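PDB 3MGA: enterochelin esterase from Salmonella enterica subsp. enterica serovar Typhimurium, which probably hydrolyses the ester bonds of ferric enterobactin, releasing the iron carried into the cell by this siderophore. Local coordinates for residues Met176-Glu181 against Asn185-Trp190; Ala73-Ala76 against Trp81-Ser84. One frame throughout, in Å; residues are numbered along the deposited sequence.

Contact 1 of 2, residues Met176-Glu181 against Asn185-Trp190; sequences MQWHSE and NSRRVW
Arg187 runs beside Trp178 on one face of the 176-181/185-190 pair. Its CB lies near the Trp178 carbonyl oxygen; further out, Arg187 CD packs against the benzo part of the indole, 3.6 Å from Trp178 CE3, and NE stays near the same two carbons, CE3 and CZ3. The bend at chi3 (-48°) then turns the guanidinium away from the ring plane, 42° from it, and sets its tip among polar partners. Arg187 NH2 donates to Asn185 OD1 at 3.0 Å, tilted from both the carbonyl and guanidinium planes, and forms a salt bridge with Glu251, which also accepts from Asn185 ND2; NH1 reaches the carbonyl of Asp241. The strands form an antiparallel hairpin at the edge of the mixed sheet of an alpha/beta-hydrolase fold, and helix 256-273 packs on the Trp178 side. Met176 and Val189 make a hydrogen-bonded pair, with Met176 N to Val189 O and Val189 N to Met176 O both 2.8 Å. Beside it, Val189 CG2 touches Met176 CB at 3.5 Å, while Val189 CG1 lies 4.0 Å from Trp178 CE3. On the other face, Gln177 OE1 approaches Arg188 CG, and Ser186 OG meets His179 ND1 at the ring edge, 2.6 Å away in a hydrogen bond whose donor could be either.

Contact 2 of 2, residues Ala73-Ala76 against Trp81-Ser84; sequences ARIA and WRWS
The aliphatic start of Arg74 lies over one face of the Trp81 indole where two antiparallel strands, 73-74 and 80-87, form a beta hairpin. The short strand is an outermost strand of a four-stranded antiparallel sheet in the N-terminal part of the chain, a region assigned to the E-set clan of beta-sandwich domains. Arg74 CB sits 3.8 Å from the centroid of the Trp81 five-membered ring and only 11° off its normal, a CH-pi contact. From there the arginine runs obliquely across the indole. With chi1 at 52°, CG falls between the backbone N and the carbonyl carbon, which keeps the chain along the ring, Arg74 CG 4.1 Å from Trp81 CZ2. The bend at chi3 turns the guanidinium past the NE1-CZ2 side of the indole, the two planes 56° apart. Trp81 CZ2 thus lies over the rim of one guanidinium face, in a tight contact whose exact separation is doubtful at this resolution.

Arg74 NH2 and Trp81 NE1, two donors that do not bond to each other, both turn to Asp40: the arginine through a salt bridge to OD2, the indole through a weak hydrogen bond to the same oxygen. Trp38 meets the Trp81 ring at a steep angle, and Val53 of strand 52-57 also touches the indole, which is buried.

Behind these side chains the backbone sets the register. Ala73 and Arg82 form a hydrogen-bonded pair, Ala73 N to Arg82 O at 2.9 Å and Arg82 N to Ala73 O at 2.8 Å; the next pair, Arg74 with Trp81, is non-hydrogen-bonded. Away from the indole, Arg82 bends at chi3 and offers the flat of its guanidinium to Ile75, whose CD1 methyl lies over the centre of that group.

From the N terminus, contact 2 comes first: the chain runs through 73-76, turns over four residues and returns along 81-84, closing a short hairpin in the four-stranded antiparallel sheet of the N-terminal region. The chain then passes through strand 92-100, helix 117-127 and strands 140-142 and 148-153 before contact 1, where only three residues separate 176-181 from 185-190 and a second hairpin forms the edge of the eight-stranded mixed sheet. The two loops are in series, neither nested nor crossing. Their centres are about 49 Å apart, on opposite sides of the chain's centre. Each ties neighbouring strands within its own sheet; neither joins the two regions.

Contact 1 of 2, residues Met176-Glu181 against Asn185-Trp190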
# COMPACT_ATOMS: atom_id res chain seq x y z
N MSE A 176 19.90 0.93 -11.95
CA MSE A 176 21.23 0.57 -11.56
C MSE A 176 21.20 -0.76 -10.82
O MSE A 176 20.26 -1.07 -10.09
CB MSE A 176 21.74 1.70 -10.67
CG MSE A 176 23.08 1.51 -10.07
SE MSE A 176 23.47 3.03 -8.93
CE MSE A 176 25.06 2.25 -8.12
N GLN A 177 22.23 -1.56 -11.05
CA GLN A 177 22.34 -2.84 -10.41
C GLN A 177 23.23 -2.61 -9.21
O GLN A 177 24.40 -2.24 -9.36
CB GLN A 177 22.95 -3.87 -11.37
CG GLN A 177 22.77 -5.34 -10.94
CD GLN A 177 21.32 -5.81 -11.01
OE1 GLN A 177 20.47 -5.15 -11.63
NE2 GLN A 177 21.02 -6.95 -10.37
N TRP A 178 22.68 -2.78 -8.01
CA TRP A 178 23.45 -2.58 -6.78
C TRP A 178 23.88 -3.90 -6.15
O TRP A 178 23.06 -4.64 -5.60
CB TRP A 178 22.68 -1.68 -5.79
CG TRP A 178 23.23 -1.72 -4.41
CD1 TRP A 178 24.55 -1.65 -4.05
CD2 TRP A 178 22.49 -1.79 -3.19
NE1 TRP A 178 24.67 -1.71 -2.68
CE2 TRP A 178 23.42 -1.79 -2.13
CE3 TRP A 178 21.13 -1.86 -2.89
CZ2 TRP A 178 23.03 -1.85 -0.80
CZ3 TRP A 178 20.74 -1.92 -1.57
CH2 TRP A 178 21.69 -1.92 -0.54
N HIS A 179 25.18 -4.18 -6.24
CA HIS A 179 25.80 -5.38 -5.68
C HIS A 179 26.29 -5.05 -4.27
O HIS A 179 27.20 -4.23 -4.10
CB HIS A 179 26.98 -5.82 -6.55
CG HIS A 179 26.67 -5.92 -8.01
ND1 HIS A 179 26.05 -7.02 -8.56
CD2 HIS A 179 26.91 -5.07 -9.04
CE1 HIS A 179 25.90 -6.84 -9.86
NE2 HIS A 179 26.42 -5.67 -10.17
N SER A 180 25.69 -5.68 -3.27
CA SER A 180 26.03 -5.43 -1.87
C SER A 180 26.99 -6.45 -1.28
O SER A 180 26.72 -7.65 -1.32
CB SER A 180 24.75 -5.41 -1.05
OG SER A 180 25.03 -5.25 0.31
N GLU A 181 28.10 -5.96 -0.73
CA GLU A 181 29.10 -6.82 -0.11
C GLU A 181 28.60 -7.16 1.30
O GLU A 181 28.71 -8.30 1.75
CB GLU A 181 30.47 -6.12 -0.06
CG GLU A 181 31.60 -7.02 0.39
CD GLU A 181 32.97 -6.33 0.44
OE1 GLU A 181 33.08 -5.14 0.07
OE2 GLU A 181 33.94 -7.01 0.86
N ASN A 185 24.29 -9.90 -1.83
CA ASN A 185 23.32 -10.09 -2.90
C ASN A 185 23.26 -8.87 -3.82
O ASN A 185 23.72 -7.79 -3.44
CB ASN A 185 21.93 -10.42 -2.32
CG ASN A 185 21.36 -9.31 -1.45
OD1 ASN A 185 21.54 -8.12 -1.73
ND2 ASN A 185 20.65 -9.70 -0.40
N SER A 186 22.74 -9.07 -5.03
CA SER A 186 22.61 -8.01 -6.04
C SER A 186 21.14 -7.62 -6.14
O SER A 186 20.26 -8.42 -5.83
CB SER A 186 23.15 -8.45 -7.39
OG SER A 186 24.54 -8.74 -7.31
N ARG A 187 20.88 -6.42 -6.64
CA ARG A 187 19.53 -5.90 -6.67
C ARG A 187 19.39 -4.67 -7.54
O ARG A 187 20.34 -3.94 -7.71
CB ARG A 187 19.29 -5.51 -5.23
CG ARG A 187 18.10 -4.77 -4.85
CD ARG A 187 18.43 -4.16 -3.51
NE ARG A 187 19.02 -5.14 -2.59
CZ ARG A 187 18.34 -5.82 -1.66
NH1 ARG A 187 17.04 -5.62 -1.47
NH2 ARG A 187 18.99 -6.68 -0.88
N ARG A 188 18.19 -4.42 -8.07
CA ARG A 188 17.93 -3.25 -8.89
C ARG A 188 17.52 -2.08 -8.03
O ARG A 188 16.82 -2.25 -7.04
CB ARG A 188 16.74 -3.49 -9.84
CG ARG A 188 16.93 -4.52 -10.92
CD ARG A 188 15.59 -4.78 -11.63
NE ARG A 188 14.59 -5.37 -10.75
CZ ARG A 188 13.32 -5.63 -11.09
NH1 ARG A 188 12.88 -5.35 -12.32
NH2 ARG A 188 12.49 -6.18 -10.21
N VAL A 189 17.96 -0.90 -8.45
CA VAL A 189 17.57 0.35 -7.81
C VAL A 189 17.22 1.33 -8.95
O VAL A 189 17.87 1.33 -10.01
CB VAL A 189 18.67 0.93 -6.91
CG1 VAL A 189 18.96 -0.03 -5.74
CG2 VAL A 189 19.95 1.22 -7.71
N TRP A 190 16.17 2.11 -8.76
CA TRP A 190 15.76 3.07 -9.77
C TRP A 190 16.04 4.49 -9.30
O TRP A 190 15.91 4.79 -8.12
CB TRP A 190 14.28 2.92 -10.10
CG TRP A 190 13.90 1.67 -10.82
CD1 TRP A 190 13.71 1.54 -12.17
CD2 TRP A 190 13.61 0.39 -10.25
NE1 TRP A 190 13.32 0.26 -12.47
CE2 TRP A 190 13.26 -0.47 -11.31
CE3 TRP A 190 13.61 -0.11 -8.95
CZ2 TRP A 190 12.93 -1.80 -11.11
CZ3 TRP A 190 13.28 -1.44 -8.75
CH2 TRP A 190 12.94 -2.27 -9.82

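Contact 2 of 2, residues Ala73-Ala76 against Trp81-Ser84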
# COMPACT_ATOMS: atom_id res chain seq x y z
N ALA A 73 -24.03 -14.47 -5.97
CA ALA A 73 -25.12 -15.37 -6.24
C ALA A 73 -25.67 -14.98 -7.60
O ALA A 73 -25.72 -13.79 -7.92
CB ALA A 73 -26.20 -15.25 -5.17
N ARG A 74 -26.05 -15.97 -8.41
CA ARG A 74 -26.60 -15.67 -9.73
C ARG A 74 -28.11 -15.51 -9.73
O ARG A 74 -28.82 -16.19 -8.99
CB ARG A 74 -26.20 -16.70 -10.80
CG ARG A 74 -26.47 -18.15 -10.45
CD ARG A 74 -26.71 -18.99 -11.72
NE ARG A 74 -25.73 -18.78 -12.79
CZ ARG A 74 -24.63 -19.51 -12.98
NH1 ARG A 74 -24.33 -20.53 -12.18
NH2 ARG A 74 -23.83 -19.23 -14.00
N ILE A 75 -28.59 -14.61 -10.58
CA ILE A 75 -30.01 -14.35 -10.71
C ILE A 75 -30.54 -15.52 -11.53
O ILE A 75 -30.26 -15.62 -12.72
CB ILE A 75 -30.30 -13.01 -11.44
CG1 ILE A 75 -29.44 -11.88 -10.85
CG2 ILE A 75 -31.78 -12.68 -11.39
CD1 ILE A 75 -29.55 -11.75 -9.35
N ALA A 76 -31.27 -16.42 -10.88
CA ALA A 76 -31.82 -17.62 -11.52
C ALA A 76 -32.26 -17.39 -12.97
O ALA A 76 -33.04 -16.48 -13.26
CB ALA A 76 -32.99 -18.17 -10.71
N TRP A 81 -24.14 -12.82 -12.05
CA TRP A 81 -23.83 -13.07 -10.65
C TRP A 81 -23.83 -11.68 -10.01
O TRP A 81 -23.47 -10.69 -10.64
CB TRP A 81 -22.49 -13.76 -10.46
CG TRP A 81 -22.46 -15.18 -10.91
CD1 TRP A 81 -22.37 -15.63 -12.20
CD2 TRP A 81 -22.47 -16.35 -10.09
NE1 TRP A 81 -22.35 -17.00 -12.23
CE2 TRP A 81 -22.40 -17.47 -10.94
CE3 TRP A 81 -22.53 -16.57 -8.71
CZ2 TRP A 81 -22.39 -18.78 -10.46
CZ3 TRP A 81 -22.53 -17.86 -8.23
CH2 TRP A 81 -22.46 -18.96 -9.11
N ARG A 82 -24.23 -11.62 -8.75
CA ARG A 82 -24.36 -10.36 -8.06
C ARG A 82 -24.04 -10.50 -6.59
O ARG A 82 -24.17 -11.58 -6.00
CB ARG A 82 -25.82 -9.90 -8.22
CG ARG A 82 -26.21 -8.62 -7.47
CD ARG A 82 -27.71 -8.35 -7.62
NE ARG A 82 -28.52 -9.43 -7.06
CZ ARG A 82 -29.85 -9.49 -7.11
NH1 ARG A 82 -30.55 -8.54 -7.71
NH2 ARG A 82 -30.48 -10.53 -6.57
N TRP A 83 -23.61 -9.40 -6.00
CA TRP A 83 -23.30 -9.33 -4.58
C TRP A 83 -23.19 -7.87 -4.20
O TRP A 83 -22.61 -7.07 -4.93
CB TRP A 83 -22.01 -10.08 -4.25
CG TRP A 83 -21.68 -10.06 -2.80
CD1 TRP A 83 -22.11 -10.93 -1.84
CD2 TRP A 83 -20.84 -9.11 -2.13
NE1 TRP A 83 -21.59 -10.59 -0.62
CE2 TRP A 83 -20.81 -9.47 -0.76
CE3 TRP A 83 -20.11 -7.99 -2.55
CZ2 TRP A 83 -20.08 -8.75 0.19
CZ3 TRP A 83 -19.38 -7.27 -1.60
CH2 TRP A 83 -19.37 -7.66 -0.25
N SER A 84 -23.76 -7.52 -3.06
CA SER A 84 -23.74 -6.14 -2.60
C SER A 84 -23.27 -6.03 -1.17
O SER A 84 -23.26 -7.02 -0.44
CB SER A 84 -25.14 -5.53 -2.73
OG SER A 84 -25.56 -5.51 -4.08